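Side-chain contacts in BtGH115A (Bacteroides thetaiotaomicron, PDB 5BY3), which acts as a family GH115 4-O-methyl-alpha-glucuronidase with specificity for decorated arabinogalactans: residues F222-G227 and A252-I257; K256-G261 and E277-E282. All coordinates share one frame; numbering follows the deposited sequence.

Contact 1: residues F222-G227 and A252-I257; sequences FFLTKG and AGEWKI
OE2 of E254, lying 3.6 Å from CG of L224, is held by two arginines, with salt bridges to NH2 of R279 and NH1 of R258. The other carboxylate oxygen, OE1, takes the backbone N-H of N250, so both oxygens of this buried acid are satisfied and its flat end is unlikely to turn freely. Glutamate suits the place because its chain has the length to carry the charge away from the helix: CG stands beside the backbone N (chi1 -67°) and the chain then runs extended to the arginines.

The apolar half of that chain is covered by L224, whose side chain crosses it obliquely. CG and both methyls of L224 lie by OE2 of E254, and CD1 also rests 3.7 Å from CG of E254. Leucine suits the spot because its branched end covers the methylene and one side of the carboxylate without competing for its hydrogen bonds. CD1 also meets CG2 of I257 at 4.2 Å, a looser apolar touch near the surface, one turn further along the helix. No hydrogen bond joins the two segments; the charge is answered from elsewhere.

The helix is irregular here, with the N-H of I257 bonding the carbonyl O of E254, three residues back. K256 bends its own chain back, and its NZ donates to the carbonyl O of A252 at 2.8 Å, in the carbonyl plane. The contact joins the loop between strand 210-212 and helix 228-235 to helix 251-258, and helix 265-283 borders both: its R279 pairs with E254 and, with V283, packs against F223 of the loop.

Contact 2: residues K256-G261 and E277-E282; sequences KIRGKG and EDRVKE
R279, on helix 265-283, meets R258 only through its guanidinium. CB and CG make no contact with residues 256-261; the chain leaves with CG anti to the backbone N (chi1 166°) and then bends at chi2 and chi3, which turns the head back toward R258. NE comes first, giving its hydrogen to OE2 of E282 at 2.8 Å, on the anti side of the carboxylate and with an N-H...O angle of 154°. This salt bridge spans one turn of helix 265-283.

CZ follows, with NH1 of R258 standing 3.6 Å away over one face of the guanidinium; F223 packs its CB against the opposite face. NH1 of R279 bonds to the carbonyl O of A248. NH2 lies 3.2 Å from NH1 of R258, two donors that do not bond each other but are held together by the carboxylate of E254. The guanidinium planes are turned 66° apart, and the shared carboxylate probably offsets much of the like charge. Arginine fits because one flat head can serve three acceptors in different directions. A leucine in place of R279 would probably leave E282 without this mate, the A248 carbonyl without this donor and E254 dependent on R258.

The bent chain of R258 also carries NH2 to within 4.4 Å of CB of D278. Two arginines from consecutive helices, 251-258 and 265-283, thus share one buried carboxylate, in the connection from strand 238-239 to strand 290-291 of a TIM-barrel-type parallel sheet.

How the contacts relate
Contacts 1 and 2 lie side by side, their centres about 9 Å apart, and both use helix 251-258: contact 1 sets it against the loop before helix 228-235, contact 2 against helix 265-283. Each mixes one buried residue, E254 or R279, with partly exposed and exposed ones, so neither is a pure core nor a pure surface patch. Their chemistry is complementary. Contact 1 supplies the acid and its aliphatic cover; contact 2 supplies the two bases. A further join lies on another side of helix 251-258, where the indole NE1 of W255 in contact 1 probably bonds to the carbonyl O of G261 in contact 2.

Contact 1: residues F222-G227 and A252-I257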
loop_
_atom_site.group_PDB
_atom_site.type_symbol
_atom_site.label_atom_id
_atom_site.label_comp_id
_atom_site.label_asym_id
_atom_site.label_seq_id
_atom_site.Cartn_x
_atom_site.Cartn_y
_atom_site.Cartn_z
ATOM N N PHE A 222 -2.700 16.678 -14.120
ATOM C CA PHE A 222 -2.279 17.515 -13.023
ATOM C C PHE A 222 -1.715 18.849 -13.463
ATOM O O PHE A 222 -2.140 19.892 -12.967
ATOM C CB PHE A 222 -1.228 16.785 -12.196
ATOM C CG PHE A 222 -0.751 17.553 -11.010
ATOM C CD1 PHE A 222 -1.480 17.568 -9.845
ATOM C CD2 PHE A 222 0.454 18.257 -11.058
ATOM C CE1 PHE A 222 -1.030 18.265 -8.735
ATOM C CE2 PHE A 222 0.909 18.965 -9.948
ATOM C CZ PHE A 222 0.155 18.968 -8.786
ATOM N N PHE A 223 -0.752 18.800 -14.386
ATOM C CA PHE A 223 0.038 19.973 -14.751
ATOM C C PHE A 223 -0.662 20.868 -15.769
ATOM O O PHE A 223 -0.158 21.939 -16.132
ATOM C CB PHE A 223 1.393 19.528 -15.258
ATOM C CG PHE A 223 2.369 19.171 -14.175
ATOM C CD1 PHE A 223 2.829 20.144 -13.273
ATOM C CD2 PHE A 223 2.895 17.885 -14.100
ATOM C CE1 PHE A 223 3.768 19.840 -12.291
ATOM C CE2 PHE A 223 3.846 17.568 -13.129
ATOM C CZ PHE A 223 4.286 18.547 -12.227
ATOM N N LEU A 224 -1.819 20.398 -16.221
ATOM C CA LEU A 224 -2.765 21.151 -17.046
ATOM C C LEU A 224 -3.932 21.677 -16.214
ATOM O O LEU A 224 -4.971 22.036 -16.773
ATOM C CB LEU A 224 -3.302 20.256 -18.183
ATOM C CG LEU A 224 -2.276 19.932 -19.268
ATOM C CD1 LEU A 224 -2.937 19.292 -20.477
ATOM C CD2 LEU A 224 -1.534 21.210 -19.647
ATOM N N THR A 225 -3.766 21.694 -14.885
ATOM C CA THR A 225 -4.810 22.152 -13.968
ATOM C C THR A 225 -4.253 23.375 -13.294
ATOM O O THR A 225 -3.169 23.334 -12.727
ATOM C CB THR A 225 -5.201 21.087 -12.909
ATOM O OG1 THR A 225 -5.530 19.845 -13.554
ATOM C CG2 THR A 225 -6.388 21.556 -12.037
ATOM N N LYS A 226 -4.998 24.466 -13.360
ATOM C CA LYS A 226 -4.558 25.710 -12.773
ATOM C C LYS A 226 -4.561 25.623 -11.223
ATOM O O LYS A 226 -5.578 25.300 -10.601
ATOM C CB LYS A 226 -5.417 26.861 -13.338
ATOM C CG LYS A 226 -5.261 28.222 -12.679
ATOM C CD LYS A 226 -4.089 29.000 -13.250
ATOM C CE LYS A 226 -4.277 30.491 -12.995
ATOM N NZ LYS A 226 -2.965 31.096 -12.652
ATOM N N GLY A 227 -3.404 25.900 -10.636
ATOM C CA GLY A 227 -3.219 25.916 -9.188
ATOM C C GLY A 227 -2.354 24.778 -8.673
ATOM O O GLY A 227 -1.549 24.954 -7.739
ATOM N N ALA A 252 -1.272 9.664 -21.169
ATOM C CA ALA A 252 -2.678 9.173 -21.103
ATOM C C ALA A 252 -3.721 10.243 -21.374
ATOM O O ALA A 252 -4.568 10.058 -22.242
ATOM C CB ALA A 252 -2.960 8.464 -19.780
ATOM N N GLY A 253 -3.608 11.368 -20.662
ATOM C CA GLY A 253 -4.502 12.514 -20.811
ATOM C C GLY A 253 -3.997 13.623 -21.729
ATOM O O GLY A 253 -4.791 14.210 -22.463
ATOM N N GLU A 254 -2.689 13.905 -21.690
ATOM C CA GLU A 254 -2.089 15.097 -22.363
ATOM C C GLU A 254 -1.805 14.899 -23.823
ATOM O O GLU A 254 -1.962 15.835 -24.565
ATOM C CB GLU A 254 -0.787 15.585 -21.696
ATOM C CG GLU A 254 -0.983 16.146 -20.305
ATOM C CD GLU A 254 0.288 16.680 -19.701
ATOM O OE1 GLU A 254 1.017 15.935 -19.003
ATOM O OE2 GLU A 254 0.558 17.862 -19.934
ATOM N N TRP A 255 -1.392 13.698 -24.229
ATOM C CA TRP A 255 -1.011 13.458 -25.614
ATOM C C TRP A 255 -2.083 13.809 -26.659
ATOM O O TRP A 255 -1.768 14.356 -27.736
ATOM C CB TRP A 255 -0.477 12.045 -25.848
ATOM C CG TRP A 255 0.021 11.903 -27.263
ATOM C CD1 TRP A 255 -0.613 11.275 -28.299
ATOM C CD2 TRP A 255 1.226 12.471 -27.817
ATOM N NE1 TRP A 255 0.132 11.384 -29.449
ATOM C CE2 TRP A 255 1.266 12.107 -29.188
ATOM C CE3 TRP A 255 2.288 13.222 -27.281
ATOM C CZ2 TRP A 255 2.321 12.466 -30.031
ATOM C CZ3 TRP A 255 3.345 13.588 -28.130
ATOM C CH2 TRP A 255 3.348 13.208 -29.492
ATOM N N LYS A 256 -3.335 13.493 -26.347
ATOM C CA LYS A 256 -4.420 13.839 -27.251
ATOM C C LYS A 256 -4.761 15.342 -27.192
ATOM O O LYS A 256 -5.421 15.838 -28.086
ATOM C CB LYS A 256 -5.647 12.932 -27.043
ATOM C CG LYS A 256 -6.606 13.324 -25.919
ATOM C CD LYS A 256 -6.382 12.510 -24.648
ATOM C CE LYS A 256 -7.235 11.242 -24.602
ATOM N NZ LYS A 256 -7.117 10.534 -23.291
ATOM N N ILE A 257 -4.316 16.049 -26.149
ATOM C CA ILE A 257 -4.556 17.502 -26.007
ATOM C C ILE A 257 -3.474 18.404 -26.689
ATOM O O ILE A 257 -3.820 19.423 -27.305
ATOM C CB ILE A 257 -4.741 17.904 -24.508
ATOM C CG1 ILE A 257 -6.085 17.412 -23.945
ATOM C CG2 ILE A 257 -4.620 19.411 -24.294
ATOM C CD1 ILE A 257 -6.095 17.236 -22.426
#

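Contact 2: residues K256-G261 and E277-E282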
loop_
_atom_site.group_PDB
_atom_site.type_symbol
_atom_site.label_atom_id
_atom_site.label_comp_id
_atom_site.label_asym_id
_atom_site.label_seq_id
_atom_site.Cartn_x
_atom_site.Cartn_y
_atom_site.Cartn_z
ATOM N N LYS A 256 -3.335 13.493 -26.347
ATOM C CA LYS A 256 -4.420 13.839 -27.251
ATOM C C LYS A 256 -4.761 15.342 -27.192
ATOM O O LYS A 256 -5.421 15.838 -28.086
ATOM C CB LYS A 256 -5.647 12.932 -27.043
ATOM C CG LYS A 256 -6.606 13.324 -25.919
ATOM C CD LYS A 256 -6.382 12.510 -24.648
ATOM C CE LYS A 256 -7.235 11.242 -24.602
ATOM N NZ LYS A 256 -7.117 10.534 -23.291
ATOM N N ILE A 257 -4.316 16.049 -26.149
ATOM C CA ILE A 257 -4.556 17.502 -26.007
ATOM C C ILE A 257 -3.474 18.404 -26.689
ATOM O O ILE A 257 -3.820 19.423 -27.305
ATOM C CB ILE A 257 -4.741 17.904 -24.508
ATOM C CG1 ILE A 257 -6.085 17.412 -23.945
ATOM C CG2 ILE A 257 -4.620 19.411 -24.294
ATOM C CD1 ILE A 257 -6.095 17.236 -22.426
ATOM N N ARG A 258 -2.199 18.011 -26.584
ATOM C CA ARG A 258 -1.031 18.862 -26.842
ATOM C C ARG A 258 -0.014 18.238 -27.828
ATOM O O ARG A 258 0.907 18.921 -28.302
ATOM C CB ARG A 258 -0.234 19.017 -25.548
ATOM C CG ARG A 258 -0.619 20.028 -24.472
ATOM C CD ARG A 258 0.267 19.751 -23.236
ATOM N NE ARG A 258 1.646 19.434 -23.622
ATOM C CZ ARG A 258 2.548 18.770 -22.907
ATOM N NH1 ARG A 258 2.282 18.288 -21.717
ATOM N NH2 ARG A 258 3.751 18.582 -23.393
ATOM N N GLY A 259 -0.111 16.930 -28.054
ATOM C CA GLY A 259 0.847 16.228 -28.925
ATOM C C GLY A 259 0.397 16.210 -30.368
ATOM O O GLY A 259 -0.687 16.718 -30.697
ATOM N N LYS A 260 1.229 15.645 -31.239
ATOM C CA LYS A 260 0.936 15.608 -32.681
ATOM C C LYS A 260 1.373 14.289 -33.281
ATOM O O LYS A 260 2.538 13.914 -33.172
ATOM C CB LYS A 260 1.564 16.811 -33.414
ATOM C CG LYS A 260 0.636 18.032 -33.542
ATOM C CD LYS A 260 1.390 19.342 -33.804
ATOM C CE LYS A 260 1.786 20.048 -32.506
ATOM N NZ LYS A 260 3.178 20.589 -32.522
ATOM N N GLY A 261 0.425 13.565 -33.883
ATOM C CA GLY A 261 0.753 12.301 -34.535
ATOM C C GLY A 261 0.904 11.203 -33.520
ATOM O O GLY A 261 0.415 11.311 -32.397
ATOM N N GLU A 277 9.535 18.501 -23.772
ATOM C CA GLU A 277 10.285 19.752 -23.594
ATOM C C GLU A 277 9.480 20.887 -23.003
ATOM O O GLU A 277 9.936 21.555 -22.071
ATOM C CB GLU A 277 10.909 20.207 -24.916
ATOM C CG GLU A 277 11.508 21.614 -24.889
ATOM C CD GLU A 277 12.057 22.039 -26.236
ATOM O OE1 GLU A 277 13.309 22.131 -26.370
ATOM O OE2 GLU A 277 11.228 22.264 -27.151
ATOM N N ASP A 278 8.290 21.118 -23.539
ATOM C CA ASP A 278 7.481 22.240 -23.084
ATOM C C ASP A 278 7.255 22.148 -21.587
ATOM O O ASP A 278 7.262 23.160 -20.886
ATOM C CB ASP A 278 6.155 22.263 -23.829
ATOM C CG ASP A 278 6.320 22.494 -25.329
ATOM O OD1 ASP A 278 7.453 22.832 -25.750
ATOM O OD2 ASP A 278 5.300 22.358 -26.072
ATOM N N ARG A 279 7.092 20.903 -21.121
ATOM C CA ARG A 279 6.785 20.566 -19.739
ATOM C C ARG A 279 7.994 20.744 -18.823
ATOM O O ARG A 279 7.888 21.404 -17.810
ATOM C CB ARG A 279 6.237 19.130 -19.665
ATOM C CG ARG A 279 6.182 18.497 -18.285
ATOM C CD ARG A 279 5.237 19.206 -17.306
ATOM N NE ARG A 279 4.017 19.710 -17.923
ATOM C CZ ARG A 279 2.970 18.963 -18.222
ATOM N NH1 ARG A 279 2.973 17.654 -17.964
ATOM N NH2 ARG A 279 1.915 19.515 -18.775
ATOM N N VAL A 280 9.121 20.130 -19.174
ATOM C CA VAL A 280 10.389 20.355 -18.481
ATOM C C VAL A 280 10.704 21.859 -18.327
ATOM O O VAL A 280 11.208 22.255 -17.291
ATOM C CB VAL A 280 11.534 19.626 -19.190
ATOM C CG1 VAL A 280 12.808 19.624 -18.359
ATOM C CG2 VAL A 280 11.125 18.203 -19.516
ATOM N N LYS A 281 10.372 22.674 -19.341
ATOM C CA LYS A 281 10.512 24.132 -19.302
ATOM C C LYS A 281 9.735 24.766 -18.150
ATOM O O LYS A 281 10.302 25.546 -17.382
ATOM C CB LYS A 281 10.066 24.783 -20.622
ATOM C CG LYS A 281 11.089 24.794 -21.739
ATOM C CD LYS A 281 10.770 25.897 -22.744
ATOM C CE LYS A 281 11.547 25.706 -24.042
ATOM N NZ LYS A 281 11.233 26.717 -25.099
ATOM N N GLU A 282 8.453 24.430 -18.015
ATOM C CA GLU A 282 7.583 25.122 -17.039
ATOM C C GLU A 282 7.727 24.658 -15.570
ATOM O O GLU A 282 7.139 25.256 -14.656
ATOM C CB GLU A 282 6.124 25.058 -17.496
ATOM C CG GLU A 282 5.547 23.658 -17.482
ATOM C CD GLU A 282 4.069 23.614 -17.828
ATOM O OE1 GLU A 282 3.473 24.664 -18.165
ATOM O OE2 GLU A 282 3.504 22.505 -17.762
#